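PDB 5Y9D: acyl-coenzyme A oxidase 1 from Yarrowia lipolytica, which uses FAD and molecular oxygen to oxidise 2,3-saturated acyl-CoAs to (2E)-enoyl-CoAs, releasing hydrogen peroxide, in peroxisomal fatty acid beta-oxidation. Local coordinates for residues N176-Q188 and F220-T232. Residues are numbered along the deposited sequence; the frame is centred on the assembly and turned at random.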
# COMPACT_ATOMS: atom_id res chain seq x y z
N ASN A 176 -12.74 15.92 -13.57
CA ASN A 176 -13.24 16.85 -14.56
C ASN A 176 -14.07 17.97 -13.96
O ASN A 176 -15.27 17.86 -13.81
CB ASN A 176 -14.04 16.14 -15.64
CG ASN A 176 -14.47 17.08 -16.74
OD1 ASN A 176 -13.95 18.17 -16.86
ND2 ASN A 176 -15.42 16.66 -17.53
N LEU A 177 -13.39 19.07 -13.65
CA LEU A 177 -14.00 20.22 -13.06
C LEU A 177 -14.95 20.94 -14.00
O LEU A 177 -15.90 21.60 -13.54
CB LEU A 177 -12.92 21.19 -12.59
CG LEU A 177 -12.17 20.86 -11.29
CD1 LEU A 177 -12.46 19.48 -10.68
CD2 LEU A 177 -10.66 21.01 -11.52
N LYS A 178 -14.75 20.80 -15.31
CA LYS A 178 -15.65 21.43 -16.27
C LYS A 178 -17.01 20.75 -16.28
O LYS A 178 -17.98 21.33 -16.72
CB LYS A 178 -15.05 21.46 -17.69
CG LYS A 178 -13.96 22.53 -17.87
CD LYS A 178 -13.31 22.48 -19.25
CE LYS A 178 -12.28 21.36 -19.36
NZ LYS A 178 -11.52 21.36 -20.65
N GLY A 179 -17.08 19.52 -15.79
CA GLY A 179 -18.34 18.75 -15.80
C GLY A 179 -19.12 18.81 -14.50
O GLY A 179 -20.08 18.05 -14.31
N LEU A 180 -18.71 19.71 -13.61
CA LEU A 180 -19.41 19.90 -12.34
C LEU A 180 -20.84 20.25 -12.62
O LEU A 180 -21.13 21.02 -13.53
CB LEU A 180 -18.78 21.04 -11.52
CG LEU A 180 -17.45 20.75 -10.90
CD1 LEU A 180 -16.89 21.99 -10.24
CD2 LEU A 180 -17.60 19.66 -9.88
N GLU A 181 -21.72 19.75 -11.80
CA GLU A 181 -23.12 19.81 -12.11
C GLU A 181 -23.85 20.80 -11.22
O GLU A 181 -24.93 21.25 -11.57
CB GLU A 181 -23.72 18.41 -12.04
CG GLU A 181 -23.48 17.52 -13.26
CD GLU A 181 -24.25 16.19 -13.16
OE1 GLU A 181 -23.91 15.31 -12.31
OE2 GLU A 181 -25.23 16.01 -13.92
N THR A 182 -23.28 21.17 -10.10
CA THR A 182 -23.85 22.22 -9.24
C THR A 182 -23.93 23.54 -9.97
O THR A 182 -22.97 23.94 -10.60
CB THR A 182 -22.96 22.48 -8.03
OG1 THR A 182 -22.98 21.34 -7.17
CG2 THR A 182 -23.44 23.69 -7.27
N THR A 183 -25.04 24.27 -9.83
CA THR A 183 -25.22 25.51 -10.57
C THR A 183 -25.22 26.75 -9.73
O THR A 183 -25.73 26.74 -8.62
CB THR A 183 -26.57 25.55 -11.33
OG1 THR A 183 -27.66 25.61 -10.39
CG2 THR A 183 -26.72 24.35 -12.30
N ALA A 184 -24.76 27.84 -10.33
CA ALA A 184 -24.87 29.18 -9.78
C ALA A 184 -25.54 30.09 -10.81
O ALA A 184 -24.85 30.66 -11.68
CB ALA A 184 -23.50 29.73 -9.45
N THR A 185 -26.85 30.24 -10.71
CA THR A 185 -27.58 30.93 -11.74
C THR A 185 -27.99 32.30 -11.23
O THR A 185 -28.55 32.43 -10.14
CB THR A 185 -28.76 30.11 -12.32
OG1 THR A 185 -29.84 30.97 -12.64
CG2 THR A 185 -29.25 29.06 -11.38
N TYR A 186 -27.69 33.32 -12.05
CA TYR A 186 -27.74 34.73 -11.66
C TYR A 186 -29.15 35.24 -11.66
O TYR A 186 -29.92 34.89 -12.53
CB TYR A 186 -26.90 35.61 -12.59
CG TYR A 186 -26.98 37.07 -12.19
CD1 TYR A 186 -26.47 37.50 -10.97
CD2 TYR A 186 -27.64 38.01 -12.99
CE1 TYR A 186 -26.56 38.82 -10.58
CE2 TYR A 186 -27.75 39.34 -12.61
CZ TYR A 186 -27.21 39.73 -11.40
OH TYR A 186 -27.31 41.03 -11.00
N ASP A 187 -29.49 36.05 -10.67
CA ASP A 187 -30.83 36.61 -10.58
C ASP A 187 -30.72 38.12 -10.44
O ASP A 187 -30.29 38.63 -9.42
CB ASP A 187 -31.61 35.99 -9.41
CG ASP A 187 -33.04 36.53 -9.31
OD1 ASP A 187 -33.38 37.47 -10.05
OD2 ASP A 187 -33.82 36.01 -8.48
N GLN A 188 -31.16 38.82 -11.48
CA GLN A 188 -31.00 40.27 -11.59
C GLN A 188 -31.98 41.01 -10.70
O GLN A 188 -31.60 41.97 -10.04
CB GLN A 188 -31.18 40.68 -13.04
CG GLN A 188 -30.82 42.12 -13.36
CD GLN A 188 -30.81 42.35 -14.85
OE1 GLN A 188 -31.36 41.56 -15.62
NE2 GLN A 188 -30.17 43.42 -15.28
N PHE A 220 -17.55 25.59 -5.89
CA PHE A 220 -17.34 25.72 -7.33
C PHE A 220 -18.62 25.27 -8.05
O PHE A 220 -19.18 24.24 -7.72
CB PHE A 220 -16.14 24.91 -7.80
CG PHE A 220 -14.83 25.44 -7.32
CD1 PHE A 220 -14.44 25.28 -5.98
CD2 PHE A 220 -13.97 26.09 -8.18
CE1 PHE A 220 -13.22 25.76 -5.53
CE2 PHE A 220 -12.75 26.58 -7.74
CZ PHE A 220 -12.37 26.40 -6.40
N ALA A 221 -19.07 26.05 -9.04
CA ALA A 221 -20.33 25.79 -9.71
C ALA A 221 -20.37 26.42 -11.11
O ALA A 221 -19.61 27.35 -11.42
CB ALA A 221 -21.47 26.36 -8.88
N LYS A 222 -21.29 25.94 -11.92
CA LYS A 222 -21.49 26.50 -13.25
C LYS A 222 -22.26 27.78 -13.12
O LYS A 222 -23.37 27.82 -12.59
CB LYS A 222 -22.21 25.51 -14.16
CG LYS A 222 -21.36 24.32 -14.51
CD LYS A 222 -20.03 24.79 -15.08
CE LYS A 222 -19.22 23.66 -15.68
NZ LYS A 222 -20.05 22.89 -16.65
N LEU A 223 -21.62 28.84 -13.60
CA LEU A 223 -22.18 30.18 -13.59
C LEU A 223 -23.22 30.28 -14.69
O LEU A 223 -22.87 30.22 -15.89
CB LEU A 223 -21.05 31.15 -13.87
CG LEU A 223 -21.42 32.59 -14.15
CD1 LEU A 223 -22.08 33.13 -12.91
CD2 LEU A 223 -20.14 33.34 -14.50
N ILE A 224 -24.50 30.39 -14.32
CA ILE A 224 -25.53 30.46 -15.34
C ILE A 224 -26.15 31.85 -15.35
O ILE A 224 -26.65 32.29 -14.36
CB ILE A 224 -26.64 29.40 -15.20
CG1 ILE A 224 -26.10 28.04 -14.74
CG2 ILE A 224 -27.36 29.23 -16.53
CD1 ILE A 224 -25.07 27.41 -15.64
N VAL A 225 -26.11 32.51 -16.51
CA VAL A 225 -26.71 33.84 -16.73
C VAL A 225 -27.52 33.78 -18.03
O VAL A 225 -27.02 33.36 -19.08
CB VAL A 225 -25.64 34.96 -16.85
CG1 VAL A 225 -26.29 36.34 -16.76
CG2 VAL A 225 -24.58 34.85 -15.77
N HIS A 226 -28.79 34.19 -17.95
CA HIS A 226 -29.69 34.19 -19.12
C HIS A 226 -29.67 32.89 -19.92
O HIS A 226 -29.70 32.90 -21.16
CB HIS A 226 -29.34 35.35 -20.03
CG HIS A 226 -29.40 36.67 -19.35
ND1 HIS A 226 -30.44 37.03 -18.52
CD2 HIS A 226 -28.54 37.72 -19.36
CE1 HIS A 226 -30.23 38.25 -18.05
NE2 HIS A 226 -29.08 38.69 -18.54
N GLY A 227 -29.61 31.77 -19.19
CA GLY A 227 -29.67 30.43 -19.77
C GLY A 227 -28.38 29.93 -20.37
O GLY A 227 -28.37 28.89 -20.99
N LYS A 228 -27.30 30.68 -20.19
CA LYS A 228 -26.01 30.28 -20.75
C LYS A 228 -25.01 29.97 -19.63
O LYS A 228 -24.84 30.75 -18.68
CB LYS A 228 -25.48 31.37 -21.69
CG LYS A 228 -23.97 31.30 -21.94
CD LYS A 228 -23.58 31.59 -23.38
CE LYS A 228 -22.20 32.23 -23.50
NZ LYS A 228 -22.37 33.69 -23.80
N ASP A 229 -24.37 28.81 -19.78
CA ASP A 229 -23.29 28.34 -18.90
C ASP A 229 -21.97 29.03 -19.25
O ASP A 229 -21.39 28.77 -20.30
CB ASP A 229 -23.15 26.83 -19.08
CG ASP A 229 -22.28 26.18 -18.02
OD1 ASP A 229 -21.49 26.89 -17.37
OD2 ASP A 229 -22.39 24.93 -17.86
N TYR A 230 -21.48 29.89 -18.36
CA TYR A 230 -20.18 30.52 -18.58
C TYR A 230 -19.00 29.75 -18.01
O TYR A 230 -17.85 30.25 -18.00
CB TYR A 230 -20.20 31.94 -18.04
CG TYR A 230 -20.96 32.84 -18.96
CD1 TYR A 230 -20.34 33.46 -20.04
CD2 TYR A 230 -22.33 33.06 -18.76
CE1 TYR A 230 -21.05 34.30 -20.89
CE2 TYR A 230 -23.05 33.88 -19.59
CZ TYR A 230 -22.41 34.49 -20.66
OH TYR A 230 -23.15 35.30 -21.49
N GLY A 231 -19.26 28.52 -17.57
CA GLY A 231 -18.23 27.68 -16.98
C GLY A 231 -18.14 27.70 -15.46
O GLY A 231 -18.91 28.35 -14.75
N THR A 232 -17.13 27.01 -14.96
CA THR A 232 -16.93 26.84 -13.54
C THR A 232 -16.28 28.04 -12.87
O THR A 232 -15.21 28.46 -13.23
CB THR A 232 -16.07 25.60 -13.28
OG1 THR A 232 -16.71 24.47 -13.84
CG2 THR A 232 -15.89 25.38 -11.81
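Between Ala184 and Ala221 the two strands meet with barely a bump on either side: the methyls lie 4.0 Å apart, CB to CB, and Ala221 CB also reaches Thr182 CG2 at 3.7 Å. With only methyls at these two positions, this face stays low beside the larger Leu223, and Phe235 and Ile195 pack onto it. On the other face, Thr183 and Thr185 present their beta carbons to the branched Ile224, whose CB lies 3.6 Å from Thr185 CB. Four backbone bonds join the parallel pair, from Lys222 N to Thr182 O at one end to Tyr186 N to Ile224 O at the other.

The Lys222 chain, bent at chi2 and chi4, passes CG 3.5 Å from Leu180 O and carries NZ to a salt bridge with Asp229 whose hydrogen bond is weak. Just ahead of strand 183-187, Leu180 supplies the bump: CG stands beside the backbone N (chi1 -73°) and chi2 of 175° extends CD1 into the notch between Phe220 CB and Thr232 CG2, 3.9 Å from each. Close by, Thr232 OG1 donates to Leu177 O (3.0 Å) from above the carbonyl plane, tying the 3-10 turn to the hairpin. At the far end, Tyr186 CB rests on Val225 CG2, while the phenol leads away to Asp191.

This is part of the middle beta domain of the acyl-CoA oxidase fold, with Leu177 about 6 Å from FAD, side chain to cofactor; strand 183-187 runs between strands 192-196 and 216-225.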